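PDB 2WW8: CELL WALL surface anchor family protein from Streptococcus pneumoniae, which serves as the adhesin of the pneumococcal pilus and probably attaches the bacterium to host cells through its integrin-like region. Local coordinates for residues F740-K745 against K749-A754; G776-V781 against L789-L794. All coordinates share one frame; numbering follows the deposited sequence.

Contact 1. Residues F740-K745 against K749-A754; sequences FIKVNK and KPLRGA
Val743 and Pro750 form a single backbone bridge, their CA atoms 4.4 Å apart, where the chain folds back on the end of strand 736-744 and then leaves it at a steep angle. Two hydrogen bonds hold the bridge. Leu751 N donates to Lys742 O (2.9 Å). Asn744 N donates to Lys749 O (2.9 Å). Pro750 has no N-H to give, but its CA leans on Lys742 O at 3.4 Å. Leu751 reaches back over the strand, and its CD1 rests on the peptide between Val743 and Asn744, 3.6 Å from Val743 C. The domain belongs to the prealbumin-like (CNA_B) family, and Lys742 makes its intramolecular isopeptide bond: NZ is linked covalently to Asn854 CG on the neighbouring strand 849-854. Lys742 CG, anti to the backbone N (chi1 -174°), lies beside Ala754 CB at 4.0 Å, and bends at chi2 and chi4 carry NZ to Asn854. Leu751 CD1 lies 3.9 Å from the linked Lys742 NZ. The lysine side chain also touches Glu803 of strand 797-805. Asn744 OD1 accepts from Asn746 N, in the short loop that joins the two segments.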
loop_
_atom_site.group_PDB
_atom_site.type_symbol
_atom_site.label_atom_id
_atom_site.label_comp_id
_atom_site.label_asym_id
_atom_site.label_seq_id
_atom_site.Cartn_x
_atom_site.Cartn_y
_atom_site.Cartn_z
ATOM N N PHE A 740 30.910 49.917 -63.197
ATOM C CA PHE A 740 30.658 50.900 -64.259
ATOM C C PHE A 740 31.656 50.564 -65.377
ATOM O O PHE A 740 32.768 50.057 -65.123
ATOM C CB PHE A 740 30.938 52.330 -63.783
ATOM C CG PHE A 740 30.104 52.801 -62.607
ATOM C CD1 PHE A 740 30.498 52.581 -61.290
ATOM C CD2 PHE A 740 28.947 53.528 -62.815
ATOM C CE1 PHE A 740 29.727 53.038 -60.206
ATOM C CE2 PHE A 740 28.180 53.990 -61.731
ATOM C CZ PHE A 740 28.574 53.760 -60.419
ATOM N N ILE A 741 31.246 50.812 -66.620
ATOM C CA ILE A 741 32.133 50.649 -67.753
ATOM C C ILE A 741 32.350 52.044 -68.333
ATOM O O ILE A 741 31.386 52.728 -68.745
ATOM C CB ILE A 741 31.580 49.702 -68.810
ATOM C CG1 ILE A 741 31.322 48.319 -68.206
ATOM C CG2 ILE A 741 32.585 49.578 -69.982
ATOM C CD1 ILE A 741 29.908 47.870 -68.286
ATOM N N LYS A 742 33.621 52.467 -68.328
ATOM C CA LYS A 742 34.015 53.730 -68.964
ATOM C C LYS A 742 34.051 53.533 -70.485
ATOM O O LYS A 742 34.735 52.619 -70.969
ATOM C CB LYS A 742 35.417 54.160 -68.517
ATOM C CG LYS A 742 35.772 55.576 -69.080
ATOM C CD LYS A 742 35.004 56.644 -68.270
ATOM C CE LYS A 742 35.357 58.084 -68.669
ATOM N NZ LYS A 742 35.180 58.262 -70.136
ATOM N N VAL A 743 33.344 54.371 -71.241
ATOM C CA VAL A 743 33.260 54.187 -72.691
ATOM C C VAL A 743 33.330 55.496 -73.479
ATOM O O VAL A 743 33.053 56.588 -72.962
ATOM C CB VAL A 743 31.940 53.453 -73.150
ATOM C CG1 VAL A 743 31.775 52.110 -72.441
ATOM C CG2 VAL A 743 30.701 54.364 -72.951
ATOM N N ASN A 744 33.660 55.340 -74.760
ATOM C CA ASN A 744 33.447 56.375 -75.738
ATOM C C ASN A 744 31.935 56.697 -75.858
ATOM O O ASN A 744 31.145 55.767 -76.066
ATOM C CB ASN A 744 34.020 55.858 -77.064
ATOM C CG ASN A 744 33.978 56.902 -78.162
ATOM O OD1 ASN A 744 32.979 57.571 -78.389
ATOM N ND2 ASN A 744 35.086 57.044 -78.849
ATOM N N LYS A 745 31.579 57.985 -75.772
ATOM C CA LYS A 745 30.194 58.492 -75.849
ATOM C C LYS A 745 29.555 58.039 -77.168
ATOM O O LYS A 745 28.447 57.560 -77.166
ATOM C CB LYS A 745 30.162 60.039 -75.853
ATOM C CG LYS A 745 28.758 60.618 -75.779
ATOM C CD LYS A 745 28.750 62.108 -76.072
ATOM C CE LYS A 745 27.391 62.818 -75.786
ATOM N NZ LYS A 745 26.691 62.166 -74.638
ATOM N N LYS A 749 32.363 51.965 -77.092
ATOM C CA LYS A 749 33.507 51.087 -76.799
ATOM C C LYS A 749 34.228 51.388 -75.468
ATOM O O LYS A 749 34.291 52.534 -75.056
ATOM C CB LYS A 749 34.519 51.121 -77.939
ATOM C CG LYS A 749 34.507 49.915 -78.844
ATOM C CD LYS A 749 33.570 50.003 -80.043
ATOM C CE LYS A 749 33.899 48.856 -81.017
ATOM N NZ LYS A 749 32.952 48.649 -82.148
ATOM N N PRO A 750 34.809 50.359 -74.824
ATOM C CA PRO A 750 35.466 50.522 -73.515
ATOM C C PRO A 750 36.781 51.290 -73.571
ATOM O O PRO A 750 37.512 51.166 -74.565
ATOM C CB PRO A 750 35.715 49.074 -73.070
ATOM C CG PRO A 750 35.798 48.282 -74.397
ATOM C CD PRO A 750 34.751 48.939 -75.258
ATOM N N LEU A 751 37.074 52.079 -72.539
ATOM C CA LEU A 751 38.261 52.948 -72.531
ATOM C C LEU A 751 39.278 52.681 -71.433
ATOM O O LEU A 751 38.935 52.654 -70.250
ATOM C CB LEU A 751 37.902 54.451 -72.467
ATOM C CG LEU A 751 37.052 55.075 -73.582
ATOM C CD1 LEU A 751 36.735 56.551 -73.272
ATOM C CD2 LEU A 751 37.782 54.921 -74.888
ATOM N N ARG A 752 40.536 52.545 -71.844
ATOM C CA ARG A 752 41.630 52.252 -70.913
ATOM C C ARG A 752 42.251 53.582 -70.483
ATOM O O ARG A 752 42.351 54.523 -71.271
ATOM C CB ARG A 752 42.720 51.431 -71.608
ATOM C CG ARG A 752 43.974 51.117 -70.795
ATOM C CD ARG A 752 45.018 50.410 -71.690
ATOM N NE ARG A 752 45.261 51.178 -72.919
ATOM C CZ ARG A 752 46.392 51.189 -73.641
ATOM N NH1 ARG A 752 47.468 50.470 -73.301
ATOM N NH2 ARG A 752 46.449 51.942 -74.742
ATOM N N GLY A 753 42.677 53.663 -69.235
ATOM C CA GLY A 753 43.470 54.802 -68.849
ATOM C C GLY A 753 42.705 55.960 -68.238
ATOM O O GLY A 753 43.312 56.999 -68.010
ATOM N N ALA A 754 41.405 55.817 -67.958
ATOM C CA ALA A 754 40.725 56.862 -67.161
ATOM C C ALA A 754 41.013 56.597 -65.683
ATOM O O ALA A 754 41.222 55.445 -65.303
ATOM C CB ALA A 754 39.190 56.891 -67.416
#

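Contact 2. Residues G776-V781 against L789-L794; sequences GTYQNV and LTFKNL
Tyr778 is the bump of this contact: its ring projects from the loop 776-781 and lies against strand residues 790-792 and Leu794. A type II beta turn from Gly776 to Gln779 presents it. Phe791 meets it edge-to-face. The CD1 corner of Phe791 sits over the centre of one Tyr778 face, the planes are at 74° and the ring centroids are 4.9 Å apart. Leu794 CD2 adds a methyl at 3.9 Å from Tyr778 CE2, so Phe791 and Leu794 together make the hollow that receives the tyrosine. With CG anti to its own carbonyl carbon (chi1 -62°), the ring points at the strand and its hydroxyl arrives at the backbone. There Lys792 N donates to Tyr778 OH at 3.0 Å, with an angle of 161° at the hydrogen. A water 2.8 Å from Tyr778 OH continues this polar end and makes a weak bond to Thr790 O. Phe791 also touches Leu758 of strand 755-761, Leu801 of strand 797-805 and Phe740 of strand 736-744. The 776-781 loop thus covers an outermost strand, 788-794, of one sheet while Tyr778 and Val781 hydrogen-bond by their backbones to strand 755-761 of the other.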
loop_
_atom_site.group_PDB
_atom_site.type_symbol
_atom_site.label_atom_id
_atom_site.label_comp_id
_atom_site.label_asym_id
_atom_site.label_seq_id
_atom_site.Cartn_x
_atom_site.Cartn_y
_atom_site.Cartn_z
ATOM N N GLY A 776 44.364 52.900 -49.409
ATOM C CA GLY A 776 44.312 53.611 -50.687
ATOM C C GLY A 776 43.119 53.148 -51.498
ATOM O O GLY A 776 43.127 53.221 -52.732
ATOM N N THR A 777 42.088 52.686 -50.793
ATOM C CA THR A 777 41.032 51.893 -51.416
ATOM C C THR A 777 40.055 52.643 -52.336
ATOM O O THR A 777 39.341 53.576 -51.938
ATOM C CB THR A 777 40.290 50.998 -50.392
ATOM O OG1 THR A 777 39.745 49.870 -51.091
ATOM C CG2 THR A 777 39.155 51.769 -49.698
ATOM N N TYR A 778 40.054 52.205 -53.592
ATOM C CA TYR A 778 39.254 52.808 -54.652
ATOM C C TYR A 778 39.591 54.294 -54.841
ATOM O O TYR A 778 38.719 55.121 -55.117
ATOM C CB TYR A 778 37.760 52.590 -54.388
ATOM C CG TYR A 778 37.373 51.132 -54.360
ATOM C CD1 TYR A 778 37.983 50.213 -55.216
ATOM C CD2 TYR A 778 36.378 50.674 -53.481
ATOM C CE1 TYR A 778 37.621 48.864 -55.203
ATOM C CE2 TYR A 778 36.008 49.327 -53.453
ATOM C CZ TYR A 778 36.636 48.430 -54.312
ATOM O OH TYR A 778 36.253 47.109 -54.291
ATOM N N GLN A 779 40.868 54.624 -54.687
ATOM C CA GLN A 779 41.366 55.972 -54.917
ATOM C C GLN A 779 42.300 55.844 -56.107
ATOM O O GLN A 779 43.128 54.921 -56.115
ATOM C CB GLN A 779 42.086 56.478 -53.672
ATOM C CG GLN A 779 41.098 56.724 -52.562
ATOM C CD GLN A 779 40.461 58.076 -52.708
ATOM O OE1 GLN A 779 41.152 59.067 -52.981
ATOM N NE2 GLN A 779 39.147 58.137 -52.527
ATOM N N ASN A 780 42.115 56.706 -57.117
ATOM C CA ASN A 780 42.941 56.659 -58.329
ATOM C C ASN A 780 42.908 55.322 -59.034
ATOM O O ASN A 780 43.945 54.745 -59.336
ATOM C CB ASN A 780 44.414 56.940 -57.998
ATOM C CG ASN A 780 44.666 58.394 -57.705
ATOM O OD1 ASN A 780 43.828 59.100 -57.145
ATOM N ND2 ASN A 780 45.837 58.859 -58.107
ATOM N N VAL A 781 41.721 54.794 -59.276
ATOM C CA VAL A 781 41.657 53.507 -59.952
ATOM C C VAL A 781 41.698 53.828 -61.440
ATOM O O VAL A 781 40.972 54.686 -61.924
ATOM C CB VAL A 781 40.444 52.664 -59.534
ATOM C CG1 VAL A 781 40.412 52.555 -58.022
ATOM C CG2 VAL A 781 39.151 53.308 -60.003
ATOM N N LEU A 789 35.311 49.766 -63.969
ATOM C CA LEU A 789 35.530 50.184 -62.593
ATOM C C LEU A 789 34.662 49.368 -61.642
ATOM O O LEU A 789 33.460 49.632 -61.522
ATOM C CB LEU A 789 35.108 51.631 -62.437
ATOM C CG LEU A 789 35.974 52.647 -63.180
ATOM C CD1 LEU A 789 35.157 53.893 -63.198
ATOM C CD2 LEU A 789 37.333 52.858 -62.532
ATOM N N THR A 790 35.273 48.407 -60.959
ATOM C CA THR A 790 34.568 47.391 -60.167
ATOM C C THR A 790 34.731 47.655 -58.666
ATOM O O THR A 790 35.854 47.541 -58.135
ATOM C CB THR A 790 35.088 45.985 -60.527
ATOM O OG1 THR A 790 34.848 45.757 -61.920
ATOM C CG2 THR A 790 34.377 44.877 -59.692
ATOM N N PHE A 791 33.618 48.007 -58.016
ATOM C CA PHE A 791 33.530 48.210 -56.568
ATOM C C PHE A 791 32.744 47.099 -55.844
ATOM O O PHE A 791 31.656 46.714 -56.274
ATOM C CB PHE A 791 32.927 49.578 -56.266
ATOM C CG PHE A 791 33.560 50.684 -57.068
ATOM C CD1 PHE A 791 34.920 50.930 -56.970
ATOM C CD2 PHE A 791 32.805 51.442 -57.932
ATOM C CE1 PHE A 791 35.503 51.931 -57.724
ATOM C CE2 PHE A 791 33.381 52.469 -58.670
ATOM C CZ PHE A 791 34.735 52.696 -58.565
ATOM N N LYS A 792 33.309 46.569 -54.763
ATOM C CA LYS A 792 32.643 45.503 -54.003
ATOM C C LYS A 792 33.005 45.678 -52.525
ATOM O O LYS A 792 33.859 46.513 -52.207
ATOM C CB LYS A 792 33.016 44.121 -54.565
ATOM C CG LYS A 792 34.407 43.658 -54.171
ATOM C CD LYS A 792 35.034 42.757 -55.241
ATOM C CE LYS A 792 36.348 42.167 -54.714
ATOM N NZ LYS A 792 36.120 40.747 -54.245
ATOM N N ASN A 793 32.349 44.923 -51.641
ATOM C CA ASN A 793 32.564 45.020 -50.187
ATOM C C ASN A 793 32.296 46.421 -49.627
ATOM O O ASN A 793 33.012 46.907 -48.752
ATOM C CB ASN A 793 33.965 44.543 -49.770
ATOM C CG ASN A 793 34.350 43.213 -50.397
ATOM O OD1 ASN A 793 33.581 42.246 -50.400
ATOM N ND2 ASN A 793 35.562 43.165 -50.945
ATOM N N LEU A 794 31.260 47.066 -50.164
ATOM C CA LEU A 794 30.933 48.437 -49.795
ATOM C C LEU A 794 29.943 48.507 -48.631
ATOM O O LEU A 794 28.879 47.901 -48.702
ATOM C CB LEU A 794 30.365 49.185 -51.001
ATOM C CG LEU A 794 31.193 49.427 -52.268
ATOM C CD1 LEU A 794 30.302 50.244 -53.192
ATOM C CD2 LEU A 794 32.530 50.151 -52.011
HETATM O O HOH W 1 36.996 46.277 -51.310
HETATM O O HOH W 2 37.296 45.264 -56.114
#

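How the contacts relate
Both contacts belong to the prealbumin-like domain near the C-terminal end of the modelled chain, far from its three metal sites. Contact 1 closes before contact 2 opens, and their centres lie about 16 Å apart. They share a sheet, in which strands 736-744 and 788-794 are antiparallel neighbours. They also meet directly: Phe740 O and Leu789 N are 2.8 Å apart, probably hydrogen-bonded, and Phe740 CD1 packs on Phe791 CE2 at 3.9 Å. Contact 2 joins edge strand 788-794 to the loop leading into the second sheet. Both lie in one domain of the elongated adhesin, on the sheet whose inner strand 736-744 carries the cross-linked lysine.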